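PDB 4KZS: LPP20 lipofamily protein from Helicobacter pylori R046Wa, which is of unknown function but is a secreted protein of a human pathogen, possibly connected with the outer membrane and the Tol-Pal system. Local coordinates for residues A[104-107]-A[108-112]; A[130-133]-A[134-138]; A[165-168]-A[169-172]. All blocks are in the same frame, centred on the assembly; numbering follows the deposited sequence.

All three contacts are local and belong to the middle domain of the LPP20 lipofamily protein, following one another along the chain. Interaction 1 is an early part of helix 103-121, interaction 2 is the entry into helix 135-157, and interaction 3 takes up helix 165-172. Centre to centre, interaction 1 lies 31 Å from interaction 2 and 25 Å from interaction 3, and it touches neither. Interactions 2 and 3 have centres 14 Å apart and meet by packing, with Ser137 O 4.0 Å from Tyr171 CE2. Helix 135-157 connects the set: interaction 2 opens it, while side chains of interactions 1 and 3 rest on it farther along, consistent with a three-helix bundle.

Interaction 1. Residues A[104-107]-A[108-112]; sequences NLFL and QGLRD
Phe106 and Leu110, one helical turn apart, make the main apolar side-chain contact within residues 104-112. Leu110 brings CD1 to 3.5 Å from Phe106 CZ, while its CG lies over one face of the ring near the far end. Phe106 carries its ring forward along the helix because CG is anti to the backbone N (chi1 165°), which sets it beside the carbonyl carbon and within reach of the next turn.

The backbone contributes hydrogen bonds between residues four apart. Gln108 N reaches Asn104 O at 2.9 Å with an N-H...O angle of 165°, and Gly109 N reaches Leu105 O at 3.0 Å. Leu107 O takes two donors: Arg111 N at 2.9 Å and Leu110 N at 2.8 Å. That sharing accompanies a weak bond from Leu110 N to Phe106 O at 3.2 Å.

A third kind of contact is aliphatic against polar. The first torsion of Gln108 (chi1 -60°) sets CG beside its backbone N, 3.2 Å from Asn104 O, the same oxygen that accepts its backbone N-H; beyond CG the chain bends at chi2.

Outside the segment, Leu107 packs on Tyr157 and Leu110 on Ile153 and Leu154 of helix 135-157, whereas Phe106 touches Leu80. The arrangement is that of an amphipathic alpha-helix turned with its apolar side to a partner helix, as in a three-helix bundle.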
loop_
_atom_site.group_PDB
_atom_site.type_symbol
_atom_site.label_atom_id
_atom_site.label_comp_id
_atom_site.label_asym_id
_atom_site.label_seq_id
_atom_site.Cartn_x
_atom_site.Cartn_y
_atom_site.Cartn_z
ATOM N N ASN A 104 -19.095 3.815 19.557
ATOM C CA ASN A 104 -18.538 5.136 19.325
ATOM C C ASN A 104 -17.007 5.180 19.442
ATOM O O ASN A 104 -16.328 5.796 18.620
ATOM C CB ASN A 104 -19.269 6.208 20.146
ATOM C CG ASN A 104 -20.735 6.360 19.710
ATOM O OD1 ASN A 104 -21.040 6.393 18.503
ATOM N ND2 ASN A 104 -21.658 6.430 20.691
ATOM N N LEU A 105 -16.454 4.513 20.441
ATOM C CA LEU A 105 -15.012 4.404 20.515
ATOM C C LEU A 105 -14.440 3.672 19.300
ATOM O O LEU A 105 -13.298 3.924 18.877
ATOM C CB LEU A 105 -14.625 3.634 21.766
ATOM C CG LEU A 105 -14.462 4.595 22.952
ATOM C CD1 LEU A 105 -14.170 3.825 24.216
ATOM C CD2 LEU A 105 -13.248 5.449 22.572
ATOM N N PHE A 106 -15.229 2.778 18.719
ATOM C CA PHE A 106 -14.762 2.103 17.572
ATOM C C PHE A 106 -14.652 3.109 16.439
ATOM O O PHE A 106 -13.658 3.098 15.750
ATOM C CB PHE A 106 -15.696 0.961 17.170
ATOM C CG PHE A 106 -15.437 0.476 15.792
ATOM C CD1 PHE A 106 -16.337 0.732 14.780
ATOM C CD2 PHE A 106 -14.277 -0.209 15.496
ATOM C CE1 PHE A 106 -16.110 0.266 13.451
ATOM C CE2 PHE A 106 -14.020 -0.654 14.192
ATOM C CZ PHE A 106 -14.933 -0.383 13.143
ATOM N N LEU A 107 -15.665 3.951 16.240
ATOM C CA LEU A 107 -15.601 4.931 15.159
ATOM C C LEU A 107 -14.499 5.946 15.384
ATOM O O LEU A 107 -13.843 6.332 14.434
ATOM C CB LEU A 107 -16.904 5.712 14.986
ATOM C CG LEU A 107 -18.081 4.863 14.573
ATOM C CD1 LEU A 107 -19.381 5.648 14.686
ATOM C CD2 LEU A 107 -17.845 4.331 13.159
ATOM N N GLN A 108 -14.335 6.407 16.625
ATOM C CA GLN A 108 -13.331 7.386 16.916
ATOM C C GLN A 108 -12.031 6.755 16.517
ATOM O O GLN A 108 -11.195 7.391 15.898
ATOM C CB GLN A 108 -13.313 7.824 18.399
ATOM C CG GLN A 108 -14.617 8.465 18.905
ATOM C CD GLN A 108 -15.181 9.588 18.012
ATOM O OE1 GLN A 108 -14.469 10.544 17.663
ATOM N NE2 GLN A 108 -16.476 9.489 17.663
ATOM N N GLY A 109 -11.852 5.491 16.823
ATOM C CA GLY A 109 -10.590 4.855 16.400
ATOM C C GLY A 109 -10.408 4.779 14.884
ATOM O O GLY A 109 -9.275 4.657 14.406
ATOM N N LEU A 110 -11.501 4.845 14.109
ATOM C CA LEU A 110 -11.388 4.813 12.649
ATOM C C LEU A 110 -11.043 6.191 12.150
ATOM O O LEU A 110 -10.245 6.334 11.226
ATOM C CB LEU A 110 -12.674 4.329 11.980
ATOM C CG LEU A 110 -12.807 2.809 11.943
ATOM C CD1 LEU A 110 -14.068 2.390 11.211
ATOM C CD2 LEU A 110 -11.579 2.230 11.286
ATOM N N ARG A 111 -11.637 7.196 12.789
ATOM C CA ARG A 111 -11.356 8.590 12.538
ATOM C C ARG A 111 -9.866 8.787 12.754
ATOM O O ARG A 111 -9.192 9.517 12.017
ATOM C CB ARG A 111 -12.193 9.442 13.492
ATOM C CG ARG A 111 -11.726 10.857 13.748
ATOM C CD ARG A 111 -12.284 11.356 15.084
ATOM N NE ARG A 111 -13.667 11.811 14.951
ATOM C CZ ARG A 111 -13.984 13.020 14.511
ATOM N NH1 ARG A 111 -13.005 13.857 14.184
ATOM N NH2 ARG A 111 -15.259 13.391 14.398
ATOM N N ASP A 112 -9.321 8.076 13.730
ATOM C CA ASP A 112 -7.931 8.283 14.062
ATOM C C ASP A 112 -6.961 7.665 13.074
ATOM O O ASP A 112 -5.970 8.296 12.724
ATOM C CB ASP A 112 -7.633 7.827 15.489
ATOM C CG ASP A 112 -8.420 8.620 16.547
ATOM O OD1 ASP A 112 -9.025 9.684 16.241
ATOM O OD2 ASP A 112 -8.440 8.175 17.710
#

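Interaction 2. Residues A[130-133]-A[134-138]; sequences KGVF and LQQSK
Phe133 and Leu134 are consecutive in the chain and lay their side chains side by side, pointing the same way. Leu134 CD2 sits over one face of the Phe133 ring, 3.5 Å from the centroid and 18° off the ring normal, which makes this a CH-pi contact. It is offset toward the rim on the CE2 side, where Leu134 CG also comes within 3.4 Å of Phe133 CE2.

The second first-shell pair is Val132 with Gln136, a residue of the helix's first turn. Val132 CG1 meets the aliphatic part of the glutamine, 3.5 Å from Gln136 CG. Having that methyl anti to its own backbone N (chi1 175°) places it beside the carbonyl carbon, on the side where the helix starts. The same CG1 lies 4.0 Å from Ser137 CB, so one branch of the valine meets two neighbouring helical residues.

Leu134 occupies the N-cap of helix 135-157, and the carbonyl just before it, Phe133 O, receives a weak bond from Gln136 N at 3.4 Å (N-H...O 139°). This is consistent with the incoming chain lying against the first turn.

Farther out, the Phe133 ring meets that of Tyr213, with planes about 20° apart, and Leu134 touches Val203. Ser137 OG is hydrogen-bonded to Ala175 O, a polar tie from the first turn to the chain beyond helix 165-172.

A leucine at the N-cap offers no polar side-chain group to the amides of the first turn. Between residues 130-133 and 134-138, the chemistry thus suggests a join made largely by apolar packing with a weak backbone bond, while the Ser137 OG to Ala175 O bond adds a polar anchor from outside.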
loop_
_atom_site.group_PDB
_atom_site.type_symbol
_atom_site.label_atom_id
_atom_site.label_comp_id
_atom_site.label_asym_id
_atom_site.label_seq_id
_atom_site.Cartn_x
_atom_site.Cartn_y
_atom_site.Cartn_z
ATOM N N LYS A 130 9.964 17.496 -8.529
ATOM C CA LYS A 130 8.583 17.513 -8.975
ATOM C C LYS A 130 8.172 16.060 -9.195
ATOM O O LYS A 130 6.991 15.731 -9.158
ATOM C CB LYS A 130 8.447 18.340 -10.248
ATOM C CG LYS A 130 8.439 19.832 -9.969
ATOM C CD LYS A 130 8.810 20.681 -11.182
ATOM C CE LYS A 130 8.931 22.151 -10.784
ATOM N NZ LYS A 130 9.101 23.087 -11.928
ATOM N N GLY A 131 9.178 15.202 -9.374
ATOM C CA GLY A 131 9.003 13.777 -9.667
ATOM C C GLY A 131 9.123 12.874 -8.460
ATOM O O GLY A 131 9.700 13.259 -7.453
ATOM N N VAL A 132 8.564 11.671 -8.563
ATOM C CA VAL A 132 8.435 10.771 -7.417
ATOM C C VAL A 132 9.145 9.501 -7.856
ATOM O O VAL A 132 9.593 9.465 -8.995
ATOM C CB VAL A 132 6.959 10.389 -7.197
ATOM C CG1 VAL A 132 6.800 9.343 -6.083
ATOM C CG2 VAL A 132 6.113 11.625 -6.920
ATOM N N PHE A 133 9.256 8.470 -7.004
ATOM C CA PHE A 133 9.883 7.263 -7.476
ATOM C C PHE A 133 9.667 5.959 -6.781
ATOM O O PHE A 133 10.201 5.727 -5.707
ATOM C CB PHE A 133 11.371 7.549 -7.419
ATOM C CG PHE A 133 12.158 6.557 -8.194
ATOM C CD1 PHE A 133 12.585 6.868 -9.467
ATOM C CD2 PHE A 133 12.397 5.281 -7.697
ATOM C CE1 PHE A 133 13.270 5.931 -10.236
ATOM C CE2 PHE A 133 13.086 4.339 -8.453
ATOM C CZ PHE A 133 13.512 4.655 -9.733
ATOM N N LEU A 134 8.987 5.079 -7.477
ATOM C CA LEU A 134 8.704 3.717 -7.056
ATOM C C LEU A 134 8.172 3.733 -5.640
ATOM O O LEU A 134 7.126 4.304 -5.416
ATOM C CB LEU A 134 9.891 2.779 -7.249
ATOM C CG LEU A 134 10.293 2.453 -8.693
ATOM C CD1 LEU A 134 9.664 1.139 -9.143
ATOM C CD2 LEU A 134 9.986 3.619 -9.633
ATOM N N GLN A 135 8.880 3.112 -4.698
ATOM C CA GLN A 135 8.414 2.991 -3.311
ATOM C C GLN A 135 7.623 4.211 -2.793
ATOM O O GLN A 135 6.513 4.067 -2.278
ATOM C CB GLN A 135 9.574 2.656 -2.381
ATOM C CG GLN A 135 10.520 1.540 -2.849
ATOM C CD GLN A 135 11.625 1.301 -1.825
ATOM O OE1 GLN A 135 12.204 2.260 -1.300
ATOM N NE2 GLN A 135 11.894 0.034 -1.495
ATOM N N GLN A 136 8.152 5.407 -2.956
ATOM C CA GLN A 136 7.392 6.587 -2.554
ATOM C C GLN A 136 5.996 6.698 -3.217
ATOM O O GLN A 136 5.079 7.353 -2.721
ATOM C CB GLN A 136 8.223 7.801 -2.874
ATOM C CG GLN A 136 7.511 9.105 -2.679
ATOM C CD GLN A 136 8.283 10.236 -3.310
ATOM O OE1 GLN A 136 7.780 11.369 -3.414
ATOM N NE2 GLN A 136 9.511 9.933 -3.778
ATOM N N SER A 137 5.846 6.039 -4.352
ATOM C CA SER A 137 4.604 6.004 -5.101
ATOM C C SER A 137 3.716 4.845 -4.597
ATOM O O SER A 137 2.558 5.042 -4.245
ATOM C CB SER A 137 4.972 5.838 -6.571
ATOM O OG SER A 137 3.855 5.615 -7.389
ATOM N N LYS A 138 4.265 3.632 -4.555
ATOM C CA LYS A 138 3.587 2.483 -3.965
ATOM C C LYS A 138 2.996 2.853 -2.598
ATOM O O LYS A 138 1.886 2.466 -2.266
ATOM C CB LYS A 138 4.572 1.336 -3.788
ATOM C CG LYS A 138 3.973 0.083 -3.145
ATOM C CD LYS A 138 2.873 -0.527 -4.015
ATOM C CE LYS A 138 2.412 -1.906 -3.559
ATOM N NZ LYS A 138 1.956 -2.633 -4.787
#

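Interaction 3. Residues A[165-168]-A[169-172]; sequences ENYE and KIYY
Lys169, Ile170, Tyr171 and Tyr172 each donate a backbone N-H to the carbonyl four residues earlier, from Glu165 O to Glu168 O, as in an alpha-helix, although the bond from Tyr171 N to Tyr167 O (2.9 Å) is bent to 131° at the hydrogen and Tyr171 N also makes a weak bond to Glu168 O.

Among the side chains, Glu168 and Tyr172 run side by side on one flank. Glu168 is bent at chi2, and its OE2 lies 3.4 Å from Tyr172 CE1, approaching the ring obliquely, with carboxylate and ring planes 37° apart. The neighbouring Tyr171 sets CD1 over a face of the Tyr172 ring, toward its rim.

On another flank, Tyr167 and Ile170 point the same way. The end methyl, Ile170 CD1, comes within 4.1 Å of Tyr167 CD1. Two torsions put it there: chi1 sets CG1 beside the backbone N, opposite the carbonyl carbon, and an extended chi2 (160°) carries CD1 on toward the preceding turn. The same methyl lies 3.4 Å from Asn166 O.

The short helix rests on two longer ones. Tyr167 meets the rings of Tyr118 and Phe121 edge-to-face at the end of helix 103-121; Glu168 packs on Leu144 and Met148, and Tyr171 on Met140 and Leu144, of helix 135-157. Tyr172 makes an edge-to-face contact with Phe176, in the connection leading to strand 179-182.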
loop_
_atom_site.group_PDB
_atom_site.type_symbol
_atom_site.label_atom_id
_atom_site.label_comp_id
_atom_site.label_asym_id
_atom_site.label_seq_id
_atom_site.Cartn_x
_atom_site.Cartn_y
_atom_site.Cartn_z
ATOM N N GLU A 165 -10.232 13.483 -2.650
ATOM C CA GLU A 165 -10.195 13.945 -4.042
ATOM C C GLU A 165 -8.927 14.713 -4.395
ATOM O O GLU A 165 -8.363 14.546 -5.476
ATOM C CB GLU A 165 -11.406 14.818 -4.361
ATOM C CG GLU A 165 -11.220 15.721 -5.578
ATOM C CD GLU A 165 -12.518 16.118 -6.243
ATOM O OE1 GLU A 165 -12.472 17.025 -7.112
ATOM O OE2 GLU A 165 -13.572 15.523 -5.899
ATOM N N ASN A 166 -8.479 15.545 -3.472
ATOM C CA ASN A 166 -7.334 16.367 -3.731
ATOM C C ASN A 166 -6.082 15.570 -3.775
ATOM O O ASN A 166 -5.193 15.841 -4.571
ATOM C CB ASN A 166 -7.196 17.408 -2.645
ATOM C CG ASN A 166 -6.879 18.756 -3.210
ATOM O OD1 ASN A 166 -5.719 19.042 -3.523
ATOM N ND2 ASN A 166 -7.922 19.593 -3.392
ATOM N N TYR A 167 -6.001 14.606 -2.876
ATOM C CA TYR A 167 -4.829 13.796 -2.775
ATOM C C TYR A 167 -4.770 12.891 -3.965
ATOM O O TYR A 167 -3.711 12.659 -4.522
ATOM C CB TYR A 167 -4.908 12.958 -1.538
ATOM C CG TYR A 167 -4.336 13.613 -0.326
ATOM C CD1 TYR A 167 -3.165 14.354 -0.396
ATOM C CD2 TYR A 167 -4.936 13.444 0.910
ATOM C CE1 TYR A 167 -2.621 14.932 0.732
ATOM C CE2 TYR A 167 -4.394 14.011 2.044
ATOM C CZ TYR A 167 -3.239 14.760 1.952
ATOM O OH TYR A 167 -2.683 15.331 3.075
ATOM N N GLU A 168 -5.919 12.383 -4.362
ATOM C CA GLU A 168 -5.976 11.551 -5.523
ATOM C C GLU A 168 -5.338 12.296 -6.694
ATOM O O GLU A 168 -4.331 11.854 -7.230
ATOM C CB GLU A 168 -7.409 11.155 -5.794
ATOM C CG GLU A 168 -7.898 10.109 -4.813
ATOM C CD GLU A 168 -7.518 8.693 -5.204
ATOM O OE1 GLU A 168 -7.796 7.756 -4.436
ATOM O OE2 GLU A 168 -6.965 8.492 -6.291
ATOM N N LYS A 169 -5.887 13.447 -7.053
ATOM C CA LYS A 169 -5.245 14.324 -8.033
ATOM C C LYS A 169 -3.737 14.296 -7.903
ATOM O O LYS A 169 -3.043 13.809 -8.778
ATOM C CB LYS A 169 -5.759 15.763 -7.947
ATOM C CG LYS A 169 -5.188 16.674 -9.024
ATOM C CD LYS A 169 -5.702 16.298 -10.418
ATOM C CE LYS A 169 -5.109 17.204 -11.493
ATOM N NZ LYS A 169 -5.649 17.031 -12.859
ATOM N N ILE A 170 -3.221 14.788 -6.796
ATOM C CA ILE A 170 -1.765 14.790 -6.592
ATOM C C ILE A 170 -1.102 13.447 -6.892
ATOM O O ILE A 170 0.072 13.394 -7.237
ATOM C CB ILE A 170 -1.471 15.183 -5.153
ATOM C CG1 ILE A 170 -1.922 16.619 -4.929
ATOM C CG2 ILE A 170 -0.005 14.977 -4.813
ATOM C CD1 ILE A 170 -2.130 16.924 -3.461
ATOM N N TYR A 171 -1.861 12.364 -6.729
ATOM C CA TYR A 171 -1.373 10.985 -6.936
ATOM C C TYR A 171 -1.342 10.625 -8.426
ATOM O O TYR A 171 -0.324 10.188 -8.940
ATOM C CB TYR A 171 -2.269 9.984 -6.184
ATOM C CG TYR A 171 -1.949 8.526 -6.432
ATOM C CD1 TYR A 171 -2.881 7.661 -6.988
ATOM C CD2 TYR A 171 -0.718 8.015 -6.103
ATOM C CE1 TYR A 171 -2.590 6.312 -7.193
ATOM C CE2 TYR A 171 -0.418 6.680 -6.273
ATOM C CZ TYR A 171 -1.359 5.826 -6.836
ATOM O OH TYR A 171 -1.030 4.483 -7.023
ATOM N N TYR A 172 -2.461 10.817 -9.115
ATOM C CA TYR A 172 -2.512 10.568 -10.550
ATOM C C TYR A 172 -1.610 11.488 -11.334
ATOM O O TYR A 172 -1.046 11.062 -12.351
ATOM C CB TYR A 172 -3.939 10.528 -11.091
ATOM C CG TYR A 172 -4.619 9.262 -10.666
ATOM C CD1 TYR A 172 -5.839 9.284 -10.042
ATOM C CD2 TYR A 172 -3.995 8.022 -10.831
ATOM C CE1 TYR A 172 -6.477 8.109 -9.617
ATOM C CE2 TYR A 172 -4.606 6.837 -10.406
ATOM C CZ TYR A 172 -5.846 6.895 -9.796
ATOM O OH TYR A 172 -6.457 5.765 -9.347
#